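Alkylhydroperoxidase AhpD core (Rhodospirillum rubrum, PDB 2OUW) is an AhpD-like protein of the carboxymuconolactone decarboxylase family, probably a peroxidase that reduces alkyl hydroperoxides through a pair of redox-active cysteines. Local coordinates at residues 51-54 / 55-59. Sequence-based numbering, arbitrary orientation.
Sequences RTWE and QVKTV. With ACY (acetic acid), chain H.
The indole of W53 carries K57 over one face: CB of K57 lies 4.2 Å from the centroid of the six-membered ring, 17° off the normal, a CH-pi contact one helical turn on. CG and CD of the lysine continue past CZ2 and NE1 of W53, and NZ bonds T29. CG1 of V56 meets CZ3 of W53 at 3.9 Å. CG of W53 stands anti to the backbone N (chi1 172°), which directs the indole forward, alongside V56 and K57. NE1 is hydrogen-bonded to OD2 of D25 in helix 17-30, and the rings of W53 and W39 pack edge-to-face. With an alanine here, D25 would probably lose its indole partner, CB and CG of K57 the ring they lie against, and a gap would open against helix 17-30. At the edge of the R51 guanidinium sits the carboxyl carbon of an acetic acid, probably from the crystallisation liquor, whose O takes a weak hydrogen bond from NH2 of R51 at 3.3 Å.

On another side of the helix, the amide of Q55 reaches back to R51. NE2 of Q55 bonds O of R51 at 3.2 Å, lying above the carbonyl plane, with the acceptor nearly in the plane of the amide; the same oxygen takes a weak bond from N of Q55. NE2 also bonds Q117 of a second subunit and OE1 bonds Q117 of a fourth, so the buried amide is fixed at both ends. Helix 46-60 thus illustrates how one helix of an all-helical AhpD-like fold serves two interfaces, W53 packing inside the subunit and Q55 among neighbouring subunits of the hexamer.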
ATOM      1  N   ARG B  51      -4.608 -18.478  17.555  1.00 37.00           N
ATOM      2  CA  ARG B  51      -5.046 -17.070  17.647  1.00 38.36           C
ATOM      3  C   ARG B  51      -5.736 -16.589  16.367  1.00 38.75           C
ATOM      4  O   ARG B  51      -6.665 -15.789  16.399  1.00 40.91           O
ATOM      5  CB  ARG B  51      -3.859 -16.134  17.909  1.00 39.48           C
ATOM      6  CG  ARG B  51      -3.390 -16.032  19.326  1.00 43.81           C
ATOM      7  CD  ARG B  51      -2.617 -14.742  19.563  1.00 45.23           C
ATOM      8  NE  ARG B  51      -1.480 -14.569  18.657  1.00 45.98           N
ATOM      9  CZ  ARG B  51      -0.295 -15.181  18.780  1.00 47.60           C
ATOM     10  NH1 ARG B  51      -0.051 -16.032  19.779  1.00 39.46           N
ATOM     11  NH2 ARG B  51       0.662 -14.925  17.894  1.00 47.81           N
ATOM     12  N   THR B  52      -5.212 -17.020  15.227  1.00 38.70           N
ATOM     13  CA  THR B  52      -5.726 -16.577  13.954  1.00 38.26           C
ATOM     14  C   THR B  52      -7.070 -17.255  13.700  1.00 39.21           C
ATOM     15  O   THR B  52      -8.075 -16.601  13.394  1.00 38.25           O
ATOM     16  CB  THR B  52      -4.749 -16.908  12.819  1.00 38.35           C
ATOM     17  OG1 THR B  52      -3.427 -16.432  13.141  1.00 36.97           O
ATOM     18  CG2 THR B  52      -5.236 -16.277  11.526  1.00 36.95           C
ATOM     19  N   TRP B  53      -7.094 -18.576  13.847  1.00 38.76           N
ATOM     20  CA  TRP B  53      -8.334 -19.294  13.671  1.00 38.08           C
ATOM     21  C   TRP B  53      -9.421 -18.808  14.617  1.00 38.30           C
ATOM     22  O   TRP B  53     -10.558 -18.635  14.173  1.00 37.35           O
ATOM     23  CB  TRP B  53      -8.156 -20.782  13.815  1.00 37.14           C
ATOM     24  CG  TRP B  53      -9.457 -21.513  13.831  1.00 34.87           C
ATOM     25  CD1 TRP B  53      -9.925 -22.280  14.830  1.00 33.50           C
ATOM     26  CD2 TRP B  53     -10.472 -21.514  12.808  1.00 34.68           C
ATOM     27  NE1 TRP B  53     -11.153 -22.790  14.496  1.00 36.43           N
ATOM     28  CE2 TRP B  53     -11.510 -22.338  13.260  1.00 34.93           C
ATOM     29  CE3 TRP B  53     -10.587 -20.918  11.547  1.00 35.17           C
ATOM     30  CZ2 TRP B  53     -12.656 -22.575  12.515  1.00 36.80           C
ATOM     31  CZ3 TRP B  53     -11.705 -21.163  10.798  1.00 32.29           C
ATOM     32  CH2 TRP B  53     -12.743 -21.984  11.290  1.00 34.57           C
ATOM     33  N   GLU B  54      -9.096 -18.561  15.887  1.00 37.94           N
ATOM     34  CA  GLU B  54     -10.135 -18.111  16.814  1.00 39.19           C
ATOM     35  C   GLU B  54     -10.757 -16.777  16.370  1.00 40.88           C
ATOM     36  O   GLU B  54     -11.988 -16.594  16.474  1.00 37.16           O
ATOM     37  CB  GLU B  54      -9.643 -18.044  18.264  1.00 38.51           C
ATOM     38  CG  GLU B  54      -9.406 -19.431  18.968  1.00 46.99           C
ATOM     39  CD  GLU B  54     -10.613 -20.403  18.958  1.00 59.97           C
ATOM     40  OE1 GLU B  54     -11.763 -19.940  19.141  1.00 69.98           O
ATOM     41  OE2 GLU B  54     -10.409 -21.642  18.789  1.00 62.13           O
ATOM     42  N   GLN B  55      -9.923 -15.853  15.875  1.00 40.53           N
ATOM     43  CA  GLN B  55     -10.441 -14.602  15.314  1.00 42.37           C
ATOM     44  C   GLN B  55     -11.338 -14.824  14.122  1.00 41.33           C
ATOM     45  O   GLN B  55     -12.422 -14.253  14.032  1.00 42.06           O
ATOM     46  CB  GLN B  55      -9.311 -13.691  14.870  1.00 43.20           C
ATOM     47  CG  GLN B  55      -8.750 -12.872  15.961  1.00 42.46           C
ATOM     48  CD  GLN B  55      -7.553 -12.087  15.485  1.00 50.86           C
ATOM     49  OE1 GLN B  55      -7.694 -10.915  15.077  1.00 37.84           O
ATOM     50  NE2 GLN B  55      -6.366 -12.739  15.490  1.00 42.79           N
ATOM     51  N   VAL B  56     -10.860 -15.635  13.189  1.00 42.39           N
ATOM     52  CA  VAL B  56     -11.594 -15.887  11.958  1.00 42.28           C
ATOM     53  C   VAL B  56     -12.968 -16.471  12.303  1.00 45.63           C
ATOM     54  O   VAL B  56     -14.012 -16.012  11.801  1.00 45.76           O
ATOM     55  CB  VAL B  56     -10.778 -16.795  11.032  1.00 42.85           C
ATOM     56  CG1 VAL B  56     -11.612 -17.336   9.912  1.00 39.58           C
ATOM     57  CG2 VAL B  56      -9.584 -16.016  10.507  1.00 43.27           C
ATOM     58  N   LYS B  57     -12.956 -17.448  13.202  1.00 45.50           N
ATOM     59  CA  LYS B  57     -14.179 -18.124  13.625  0.50 45.66           C
ATOM     60  C   LYS B  57     -15.141 -17.120  14.277  1.00 45.65           C
ATOM     61  O   LYS B  57     -16.329 -17.104  13.961  1.00 48.57           O
ATOM     62  CB  LYS B  57     -13.837 -19.289  14.566  0.50 45.96           C
ATOM     63  CG  LYS B  57     -14.947 -20.305  14.756  0.50 46.34           C
ATOM     64  CD  LYS B  57     -14.603 -21.308  15.853  0.50 48.16           C
ATOM     65  CE  LYS B  57     -15.851 -22.031  16.379  0.50 52.29           C
ATOM     66  NZ  LYS B  57     -16.522 -22.917  15.372  0.50 51.27           N
ATOM     67  N   THR B  58     -14.635 -16.247  15.145  1.00 43.07           N
ATOM     68  CA  THR B  58     -15.488 -15.275  15.835  1.00 43.07           C
ATOM     69  C   THR B  58     -16.085 -14.224  14.921  1.00 43.88           C
ATOM     70  O   THR B  58     -17.256 -13.865  15.058  1.00 42.47           O
ATOM     71  CB  THR B  58     -14.702 -14.525  16.927  1.00 43.99           C
ATOM     72  OG1 THR B  58     -14.325 -15.451  17.948  1.00 41.05           O
ATOM     73  CG2 THR B  58     -15.527 -13.390  17.558  1.00 46.72           C
ATOM     74  N   VAL B  59     -15.268 -13.702  14.017  1.00 42.78           N
ATOM     75  CA  VAL B  59     -15.666 -12.597  13.155  1.00 40.90           C
ATOM     76  C   VAL B  59     -16.490 -13.044  11.961  1.00 41.15           C
ATOM     77  O   VAL B  59     -17.440 -12.374  11.598  1.00 41.82           O
ATOM     78  CB  VAL B  59     -14.418 -11.795  12.708  1.00 41.68           C
ATOM     79  CG1 VAL B  59     -14.776 -10.709  11.664  1.00 44.10           C
ATOM     80  CG2 VAL B  59     -13.785 -11.158  13.914  1.00 38.81           C
TER
HETATM   81  C   ACY H 139       3.780 -16.312  19.007  1.00 73.12           C
HETATM   82  O   ACY H 139       3.442 -15.323  19.695  1.00 73.46           O
HETATM   83  OXT ACY H 139       3.883 -17.469  19.466  1.00 74.09           O
HETATM   84  CH3 ACY H 139       4.082 -16.118  17.555  1.00 72.15           C